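Diaminopimelate decarboxylase (Phaeodactylum tricornutum, PDB 7JPJ) probably catalyses the pyridoxal 5'-phosphate-dependent decarboxylation of diaminopimelate to lysine, the closing step of lysine biosynthesis, working as a dimer. Local coordinates at residues H307-D318 and V350-D361; L106-D115 and E129-G137. All coordinates share one frame; numbering follows the deposited sequence.

Contact 1: residues H307-D318 and V350-D361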
loop_
_atom_site.group_PDB
_atom_site.type_symbol
_atom_site.label_atom_id
_atom_site.label_comp_id
_atom_site.label_asym_id
_atom_site.label_seq_id
_atom_site.Cartn_x
_atom_site.Cartn_y
_atom_site.Cartn_z
ATOM N N HIS A 307 15.784 -18.071 12.877
ATOM C CA HIS A 307 16.359 -16.826 12.401
ATOM C C HIS A 307 16.613 -15.900 13.579
ATOM O O HIS A 307 16.137 -16.125 14.695
ATOM C CB HIS A 307 15.442 -16.135 11.383
ATOM C CG HIS A 307 15.213 -16.928 10.136
ATOM N ND1 HIS A 307 14.407 -18.045 10.099
ATOM C CD2 HIS A 307 15.681 -16.761 8.876
ATOM C CE1 HIS A 307 14.393 -18.536 8.874
ATOM N NE2 HIS A 307 15.158 -17.775 8.111
ATOM N N THR A 308 17.384 -14.851 13.311
ATOM C CA THR A 308 17.495 -13.697 14.189
ATOM C C THR A 308 16.777 -12.535 13.520
ATOM O O THR A 308 17.054 -12.217 12.360
ATOM C CB THR A 308 18.958 -13.345 14.466
ATOM O OG1 THR A 308 19.508 -14.292 15.389
ATOM C CG2 THR A 308 19.073 -11.946 15.054
ATOM N N PHE A 309 15.844 -11.921 14.243
ATOM C CA PHE A 309 14.966 -10.899 13.689
ATOM C C PHE A 309 15.331 -9.530 14.248
ATOM O O PHE A 309 15.434 -9.359 15.468
ATOM C CB PHE A 309 13.499 -11.207 14.000
ATOM C CG PHE A 309 13.001 -12.488 13.392
ATOM C CD1 PHE A 309 13.209 -13.701 14.025
ATOM C CD2 PHE A 309 12.310 -12.477 12.191
ATOM C CE1 PHE A 309 12.744 -14.877 13.466
ATOM C CE2 PHE A 309 11.843 -13.651 11.631
ATOM C CZ PHE A 309 12.060 -14.851 12.268
ATOM N N LEU A 310 15.516 -8.562 13.353
ATOM C CA LEU A 310 15.643 -7.158 13.717
ATOM C C LEU A 310 14.306 -6.473 13.465
ATOM O O LEU A 310 13.840 -6.418 12.322
ATOM C CB LEU A 310 16.748 -6.476 12.913
ATOM C CG LEU A 310 18.201 -6.886 13.157
ATOM C CD1 LEU A 310 19.122 -5.947 12.406
ATOM C CD2 LEU A 310 18.530 -6.886 14.638
ATOM N N LYS A 311 13.691 -5.959 14.525
ATOM C CA LYS A 311 12.400 -5.289 14.438
ATOM C C LYS A 311 12.622 -3.782 14.462
ATOM O O LYS A 311 13.221 -3.252 15.403
ATOM C CB LYS A 311 11.483 -5.717 15.584
ATOM C CG LYS A 311 11.454 -7.221 15.830
ATOM C CD LYS A 311 10.791 -7.560 17.155
ATOM C CE LYS A 311 9.417 -8.164 16.952
ATOM N NZ LYS A 311 8.755 -8.480 18.250
ATOM N N LEU A 312 12.135 -3.098 13.431
ATOM C CA LEU A 312 12.290 -1.657 13.308
ATOM C C LEU A 312 11.074 -0.930 13.875
ATOM O O LEU A 312 10.080 -1.540 14.276
ATOM C CB LEU A 312 12.490 -1.263 11.845
ATOM C CG LEU A 312 13.482 -2.058 10.997
ATOM C CD1 LEU A 312 13.331 -1.664 9.538
ATOM C CD2 LEU A 312 14.907 -1.827 11.473
ATOM N N ASP A 313 11.165 0.401 13.904
ATOM C CA ASP A 313 10.016 1.256 14.177
ATOM C C ASP A 313 9.393 1.791 12.892
ATOM O O ASP A 313 8.800 2.875 12.886
ATOM C CB ASP A 313 10.399 2.404 15.116
ATOM C CG ASP A 313 11.464 3.325 14.534
ATOM O OD1 ASP A 313 12.030 3.011 13.466
ATOM O OD2 ASP A 313 11.738 4.371 15.163
ATOM N N ALA A 314 9.529 1.041 11.800
ATOM C CA ALA A 314 8.973 1.402 10.506
ATOM C C ALA A 314 8.575 0.117 9.792
ATOM O O ALA A 314 8.752 -0.985 10.314
ATOM C CB ALA A 314 9.977 2.214 9.684
ATOM N N GLY A 315 8.031 0.261 8.588
ATOM C CA GLY A 315 7.647 -0.918 7.825
ATOM C C GLY A 315 6.910 -0.549 6.555
ATOM O O GLY A 315 7.171 0.495 5.947
ATOM N N MET A 316 5.979 -1.427 6.165
ATOM C CA MET A 316 5.183 -1.197 4.963
ATOM C C MET A 316 4.425 0.127 5.012
ATOM O O MET A 316 4.019 0.635 3.960
ATOM C CB MET A 316 4.209 -2.356 4.759
ATOM C CG MET A 316 3.540 -2.808 6.041
ATOM S SD MET A 316 2.155 -3.914 5.749
ATOM C CE MET A 316 2.928 -5.157 4.715
ATOM N N THR A 317 4.222 0.690 6.208
ATOM C CA THR A 317 3.704 2.047 6.337
ATOM C C THR A 317 4.610 3.076 5.670
ATOM O O THR A 317 4.149 4.173 5.339
ATOM C CB THR A 317 3.542 2.408 7.813
ATOM O OG1 THR A 317 4.698 1.964 8.537
ATOM C CG2 THR A 317 2.304 1.752 8.398
ATOM N N ASP A 318 5.880 2.751 5.473
ATOM C CA ASP A 318 6.850 3.693 4.931
ATOM C C ASP A 318 7.521 3.208 3.657
ATOM O O ASP A 318 7.778 4.014 2.759
ATOM C CB ASP A 318 7.912 4.001 5.990
ATOM C CG ASP A 318 7.308 4.190 7.366
ATOM O OD1 ASP A 318 6.698 5.254 7.610
ATOM O OD2 ASP A 318 7.418 3.261 8.193
ATOM N N VAL A 350 20.787 -11.610 9.623
ATOM C CA VAL A 350 19.521 -11.343 10.291
ATOM C C VAL A 350 18.408 -11.244 9.254
ATOM O O VAL A 350 18.647 -11.167 8.047
ATOM C CB VAL A 350 19.563 -10.051 11.136
ATOM C CG1 VAL A 350 20.648 -10.133 12.207
ATOM C CG2 VAL A 350 19.763 -8.837 10.239
ATOM N N VAL A 351 17.177 -11.259 9.758
ATOM C CA VAL A 351 15.979 -10.925 8.998
ATOM C C VAL A 351 15.422 -9.635 9.580
ATOM O O VAL A 351 15.397 -9.462 10.805
ATOM C CB VAL A 351 14.935 -12.058 9.061
ATOM C CG1 VAL A 351 13.616 -11.613 8.456
ATOM C CG2 VAL A 351 15.452 -13.298 8.359
ATOM N N VAL A 352 14.995 -8.724 8.711
ATOM C CA VAL A 352 14.494 -7.416 9.120
ATOM C C VAL A 352 12.981 -7.400 8.942
ATOM O O VAL A 352 12.476 -7.661 7.844
ATOM C CB VAL A 352 15.157 -6.282 8.324
ATOM C CG1 VAL A 352 14.716 -4.928 8.862
ATOM C CG2 VAL A 352 16.672 -6.415 8.383
ATOM N N VAL A 353 12.260 -7.090 10.019
ATOM C CA VAL A 353 10.804 -7.046 9.993
ATOM C C VAL A 353 10.337 -5.650 10.383
ATOM O O VAL A 353 11.052 -4.876 11.026
ATOM C CB VAL A 353 10.163 -8.104 10.916
ATOM C CG1 VAL A 353 10.614 -9.505 10.522
ATOM C CG2 VAL A 353 10.487 -7.810 12.371
ATOM N N GLY A 354 9.097 -5.337 9.984
ATOM C CA GLY A 354 8.509 -4.050 10.282
ATOM C C GLY A 354 7.698 -4.049 11.569
ATOM O O GLY A 354 7.440 -5.085 12.179
ATOM N N HIS A 355 7.281 -2.847 11.968
ATOM C CA HIS A 355 6.566 -2.659 13.224
ATOM C C HIS A 355 5.069 -2.928 13.120
ATOM O O HIS A 355 4.382 -2.888 14.147
ATOM C CB HIS A 355 6.800 -1.238 13.755
ATOM C CG HIS A 355 6.318 -0.154 12.838
ATOM N ND1 HIS A 355 6.304 1.176 13.204
ATOM C CD2 HIS A 355 5.839 -0.199 11.572
ATOM C CE1 HIS A 355 5.836 1.900 12.204
ATOM N NE2 HIS A 355 5.546 1.091 11.202
ATOM N N CYS A 356 4.541 -3.197 11.929
ATOM C CA CYS A 356 3.116 -3.469 11.791
ATOM C C CYS A 356 2.794 -4.880 12.257
ATOM O O CYS A 356 3.543 -5.824 11.997
ATOM C CB CYS A 356 2.662 -3.289 10.343
ATOM S SG CYS A 356 2.874 -1.629 9.700
ATOM N N CYS A 357 1.664 -5.020 12.947
ATOM C CA CYS A 357 1.197 -6.325 13.412
ATOM C C CYS A 357 0.585 -7.075 12.227
ATOM O O CYS A 357 -0.629 -7.246 12.104
ATOM C CB CYS A 357 0.209 -6.159 14.557
ATOM S SG CYS A 357 -0.250 -7.700 15.378
ATOM N N GLU A 358 1.465 -7.518 11.330
ATOM C CA GLU A 358 1.045 -8.218 10.123
ATOM C C GLU A 358 2.181 -9.112 9.655
ATOM O O GLU A 358 3.330 -8.666 9.590
ATOM C CB GLU A 358 0.653 -7.227 9.026
ATOM C CG GLU A 358 0.451 -7.861 7.666
ATOM C CD GLU A 358 -0.854 -7.440 7.026
ATOM O OE1 GLU A 358 -1.826 -7.187 7.771
ATOM O OE2 GLU A 358 -0.902 -7.357 5.778
ATOM N N SER A 359 1.859 -10.367 9.325
ATOM C CA SER A 359 2.901 -11.327 8.973
ATOM C C SER A 359 3.673 -10.897 7.733
ATOM O O SER A 359 4.875 -11.169 7.626
ATOM C CB SER A 359 2.294 -12.715 8.765
ATOM O OG SER A 359 0.990 -12.632 8.221
ATOM N N GLY A 360 3.016 -10.213 6.799
ATOM C CA GLY A 360 3.676 -9.814 5.571
ATOM C C GLY A 360 4.600 -8.620 5.679
ATOM O O GLY A 360 5.258 -8.285 4.688
ATOM N N ASP A 361 4.679 -7.974 6.844
ATOM C CA ASP A 361 5.509 -6.779 7.009
ATOM C C ASP A 361 6.982 -7.183 7.118
ATOM O O ASP A 361 7.631 -7.064 8.160
ATOM C CB ASP A 361 5.061 -5.973 8.219
ATOM C CG ASP A 361 5.659 -4.578 8.236
ATOM O OD1 ASP A 361 6.321 -4.203 7.243
ATOM O OD2 ASP A 361 5.472 -3.857 9.239
#
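The imidazole of His355 lies flat against the backbone at Ala314, whose CA sits 3.5 Å above the ring plane, over its centre. At the edge, in the plane, Thr317 OG1 hydrogen-bonds His355 NE2 at 2.9 Å, while ND1 bonds Glu105 of the second subunit; with both nitrogens engaged, the ring's rotation is fixed. The phenyl of Phe309 takes Val353 CG1 at its edge, 3.8 Å from CD2. The carboxylate of Asp361 joins the two loops beyond the strands: its CG stands opposite the backbone N (chi1 -166°), which brings OD1 to Met316 N at 3.0 Å, met from above the carboxylate plane, while OD2 accepts Cys356 N nearly along its C-O bond. Replacing Asp361 with alanine would probably leave both amides without these acceptors and free the loop carrying Cys357, the predicted proton donor, to shift. Gly315 and Gly354 sit close by, where a CB on either would collide with Asp361 OD2. Four backbone bonds, beginning with Val351 N to Thr308 O at 2.8 Å, zip the parallel strands together. In this C-terminal beta domain, strand 308-312 runs between 347-353 and antiparallel 289-300, and strand 373-379 flanks 347-353 antiparallel.

Contact 2: residues L106-D115 and E129-G137; sequences LPEDFAALVD and ERFGEHYAG
Phe110 reaches across to Phe131, its CE2 standing 4.1 Å from Phe131 CD1; a chi1 of 75°, with CG between the backbone N and the carbonyl carbon, turns the ring toward the second helix. Further along the same helix, Val114 CG1 comes to the edge of the Phe131 ring, 3.9 Å from CE1, and the valine also slides past Tyr135 in the opposite direction. A CH-pi contact adds to this: Ala111 CB stands over a face of the His134 imidazole, 3.7 Å from its centroid. The one hydrogen bond across the pair lies at the exposed side, from Tyr135 OH to Asp115 OD1 at 3.0 Å, arriving from above a carboxylate that is turned 80° against the phenol ring. Arg130 contributes by packing: Leu106 CD2 lies over one face of its guanidinium, and NH2 approaches Phe110 CE1 with the two planes nearly perpendicular. Helices 110-116 and 125-134 are successive outer helices of the TIM barrel, and their short segments cross at -68° with axes 11.4 Å apart. Strand 119-122 links them in sequence; beneath the pair, its Leu120 meets both Leu106 and Phe131, while Leu113 turns to helix 83-91 on another flank.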
loop_
_atom_site.group_PDB
_atom_site.type_symbol
_atom_site.label_atom_id
_atom_site.label_comp_id
_atom_site.label_asym_id
_atom_site.label_seq_id
_atom_site.Cartn_x
_atom_site.Cartn_y
_atom_site.Cartn_z
ATOM N N LEU A 106 -9.550 11.244 -16.395
ATOM C CA LEU A 106 -9.587 12.652 -16.775
ATOM C C LEU A 106 -10.423 13.428 -15.765
ATOM O O LEU A 106 -11.607 13.116 -15.587
ATOM C CB LEU A 106 -10.159 12.809 -18.182
ATOM C CG LEU A 106 -9.899 14.139 -18.893
ATOM C CD1 LEU A 106 -8.413 14.451 -18.930
ATOM C CD2 LEU A 106 -10.476 14.118 -20.299
ATOM N N PRO A 107 -9.864 14.426 -15.083
ATOM C CA PRO A 107 -10.631 15.129 -14.050
ATOM C C PRO A 107 -11.766 15.943 -14.646
ATOM O O PRO A 107 -11.720 16.374 -15.801
ATOM C CB PRO A 107 -9.586 16.034 -13.389
ATOM C CG PRO A 107 -8.578 16.269 -14.460
ATOM C CD PRO A 107 -8.514 14.990 -15.250
ATOM N N GLU A 108 -12.803 16.159 -13.829
ATOM C CA GLU A 108 -13.959 16.917 -14.290
ATOM C C GLU A 108 -13.618 18.373 -14.578
ATOM O O GLU A 108 -14.392 19.051 -15.262
ATOM C CB GLU A 108 -15.092 16.842 -13.262
ATOM C CG GLU A 108 -16.481 17.105 -13.852
ATOM C CD GLU A 108 -17.476 17.649 -12.831
ATOM O OE1 GLU A 108 -17.464 18.874 -12.578
ATOM O OE2 GLU A 108 -18.276 16.853 -12.291
ATOM N N ASP A 109 -12.481 18.866 -14.083
ATOM C CA ASP A 109 -12.047 20.240 -14.308
ATOM C C ASP A 109 -10.835 20.311 -15.236
ATOM O O ASP A 109 -9.967 21.175 -15.073
ATOM C CB ASP A 109 -11.742 20.925 -12.975
ATOM C CG ASP A 109 -10.549 20.311 -12.262
ATOM O OD1 ASP A 109 -10.354 19.081 -12.382
ATOM O OD2 ASP A 109 -9.805 21.058 -11.586
ATOM N N PHE A 110 -10.764 19.408 -16.217
ATOM C CA PHE A 110 -9.615 19.394 -17.118
ATOM C C PHE A 110 -9.555 20.663 -17.962
ATOM O O PHE A 110 -8.466 21.171 -18.255
ATOM C CB PHE A 110 -9.662 18.153 -18.009
ATOM C CG PHE A 110 -10.686 18.230 -19.106
ATOM C CD1 PHE A 110 -12.006 17.895 -18.858
ATOM C CD2 PHE A 110 -10.333 18.642 -20.383
ATOM C CE1 PHE A 110 -12.954 17.966 -19.859
ATOM C CE2 PHE A 110 -11.282 18.718 -21.391
ATOM C CZ PHE A 110 -12.593 18.379 -21.126
ATOM N N ALA A 111 -10.716 21.195 -18.352
ATOM C CA ALA A 111 -10.745 22.392 -19.187
ATOM C C ALA A 111 -10.111 23.578 -18.472
ATOM O O ALA A 111 -9.425 24.395 -19.098
ATOM C CB ALA A 111 -12.184 22.714 -19.591
ATOM N N ALA A 112 -10.328 23.691 -17.160
ATOM C CA ALA A 112 -9.699 24.765 -16.401
ATOM C C ALA A 112 -8.181 24.640 -16.431
ATOM O O ALA A 112 -7.469 25.642 -16.572
ATOM C CB ALA A 112 -10.212 24.759 -14.961
ATOM N N LEU A 113 -7.669 23.414 -16.308
ATOM C CA LEU A 113 -6.225 23.204 -16.344
ATOM C C LEU A 113 -5.653 23.512 -17.723
ATOM O O LEU A 113 -4.607 24.162 -17.836
ATOM C CB LEU A 113 -5.895 21.770 -15.928
ATOM C CG LEU A 113 -6.491 21.299 -14.597
ATOM C CD1 LEU A 113 -6.174 19.834 -14.347
ATOM C CD2 LEU A 113 -5.996 22.157 -13.443
ATOM N N VAL A 114 -6.329 23.059 -18.785
ATOM C CA VAL A 114 -5.838 23.306 -20.138
ATOM C C VAL A 114 -5.791 24.802 -20.425
ATOM O O VAL A 114 -4.886 25.289 -21.114
ATOM C CB VAL A 114 -6.704 22.554 -21.168
ATOM C CG1 VAL A 114 -6.198 22.810 -22.582
ATOM C CG2 VAL A 114 -6.711 21.065 -20.873
ATOM N N ASP A 115 -6.754 25.556 -19.887
ATOM C CA ASP A 115 -6.782 26.997 -20.121
ATOM C C ASP A 115 -5.577 27.698 -19.506
ATOM O O ASP A 115 -5.092 28.693 -20.057
ATOM C CB ASP A 115 -8.077 27.591 -19.571
ATOM C CG ASP A 115 -9.288 27.199 -20.388
ATOM O OD1 ASP A 115 -9.116 26.829 -21.568
ATOM O OD2 ASP A 115 -10.412 27.265 -19.849
ATOM N N GLU A 129 -12.484 12.660 -27.150
ATOM C CA GLU A 129 -13.798 13.171 -27.525
ATOM C C GLU A 129 -14.275 14.240 -26.549
ATOM O O GLU A 129 -14.860 15.247 -26.966
ATOM C CB GLU A 129 -14.804 12.024 -27.606
ATOM C CG GLU A 129 -14.612 11.121 -28.814
ATOM C CD GLU A 129 -15.521 9.909 -28.781
ATOM O OE1 GLU A 129 -16.017 9.567 -27.685
ATOM O OE2 GLU A 129 -15.743 9.302 -29.850
ATOM N N ARG A 130 -14.035 14.042 -25.249
ATOM C CA ARG A 130 -14.389 15.068 -24.272
ATOM C C ARG A 130 -13.587 16.343 -24.503
ATOM O O ARG A 130 -14.121 17.454 -24.389
ATOM C CB ARG A 130 -14.172 14.541 -22.853
ATOM C CG ARG A 130 -15.123 13.418 -22.447
ATOM C CD ARG A 130 -14.819 12.909 -21.047
ATOM N NE ARG A 130 -15.019 13.947 -20.040
ATOM C CZ ARG A 130 -14.642 13.842 -18.770
ATOM N NH1 ARG A 130 -14.039 12.740 -18.341
ATOM N NH2 ARG A 130 -14.867 14.844 -17.928
ATOM N N PHE A 131 -12.301 16.204 -24.834
ATOM C CA PHE A 131 -11.489 17.367 -25.176
ATOM C C PHE A 131 -12.007 18.038 -26.442
ATOM O O PHE A 131 -12.137 19.266 -26.501
ATOM C CB PHE A 131 -10.028 16.943 -25.345
ATOM C CG PHE A 131 -9.072 18.090 -25.500
ATOM C CD1 PHE A 131 -8.498 18.684 -24.389
ATOM C CD2 PHE A 131 -8.738 18.566 -26.757
ATOM C CE1 PHE A 131 -7.611 19.735 -24.529
ATOM C CE2 PHE A 131 -7.857 19.615 -26.902
ATOM C CZ PHE A 131 -7.292 20.201 -25.786
ATOM N N GLY A 132 -12.319 17.242 -27.467
ATOM C CA GLY A 132 -12.796 17.811 -28.717
ATOM C C GLY A 132 -14.169 18.447 -28.598
ATOM O O GLY A 132 -14.453 19.453 -29.252
ATOM N N GLU A 133 -15.044 17.863 -27.773
ATOM C CA GLU A 133 -16.358 18.455 -27.539
ATOM C C GLU A 133 -16.236 19.854 -26.949
ATOM O O GLU A 133 -17.029 20.747 -27.275
ATOM C CB GLU A 133 -17.186 17.560 -26.611
ATOM C CG GLU A 133 -17.844 16.365 -27.289
ATOM C CD GLU A 133 -18.574 15.450 -26.309
ATOM O OE1 GLU A 133 -19.169 14.450 -26.766
ATOM O OE2 GLU A 133 -18.555 15.727 -25.088
ATOM N N HIS A 134 -15.244 20.068 -26.085
ATOM C CA HIS A 134 -15.112 21.348 -25.399
ATOM C C HIS A 134 -14.376 22.383 -26.240
ATOM O O HIS A 134 -14.633 23.583 -26.099
ATOM C CB HIS A 134 -14.394 21.148 -24.063
ATOM C CG HIS A 134 -14.508 22.316 -23.135
ATOM N ND1 HIS A 134 -13.613 23.363 -23.144
ATOM C CD2 HIS A 134 -15.416 22.605 -22.171
ATOM C CE1 HIS A 134 -13.961 24.245 -22.224
ATOM N NE2 HIS A 134 -15.052 23.809 -21.620
ATOM N N TYR A 135 -13.468 21.949 -27.112
ATOM C CA TYR A 135 -12.660 22.837 -27.940
ATOM C C TYR A 135 -12.914 22.582 -29.419
ATOM O O TYR A 135 -11.987 22.536 -30.228
ATOM C CB TYR A 135 -11.176 22.676 -27.625
ATOM C CG TYR A 135 -10.810 23.011 -26.199
ATOM C CD1 TYR A 135 -10.908 24.314 -25.728
ATOM C CD2 TYR A 135 -10.358 22.031 -25.326
ATOM C CE1 TYR A 135 -10.575 24.630 -24.424
ATOM C CE2 TYR A 135 -10.022 22.336 -24.021
ATOM C CZ TYR A 135 -10.132 23.639 -23.573
ATOM O OH TYR A 135 -9.796 23.950 -22.271
ATOM N N ALA A 136 -14.182 22.420 -29.788
ATOM C CA ALA A 136 -14.535 22.032 -31.147
ATOM C C ALA A 136 -14.204 23.143 -32.137
ATOM O O ALA A 136 -14.629 24.291 -31.965
ATOM C CB ALA A 136 -16.020 21.678 -31.224
ATOM N N GLY A 137 -13.443 22.796 -33.177
ATOM C CA GLY A 137 -13.089 23.712 -34.246
ATOM C C GLY A 137 -12.418 24.993 -33.791
ATOM O O GLY A 137 -12.999 26.074 -33.917
#

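Contacts 1 and 2 come from the two domains of the enzyme: 307-318 with 350-361 belongs to the beta domain, 106-115 with 129-137 to the outside of the barrel. Within one chain they lie on opposite sides of its centre, with centres about 46 Å apart and nearest atoms about 26 Å apart. The dimer brings the two regions together across its interface, because Gln104 and Glu105 of the second subunit, which bond Lys311 and His355, immediately precede that subunit's own 106-115. Contact 1 also adjoins the composite active site: Cys357 O makes a weak hydrogen bond to Lys60 of the second subunit, the predicted cofactor lysine, unmodified here. Contact 2 lies away from the annotated sites, including the d-lysine pocket.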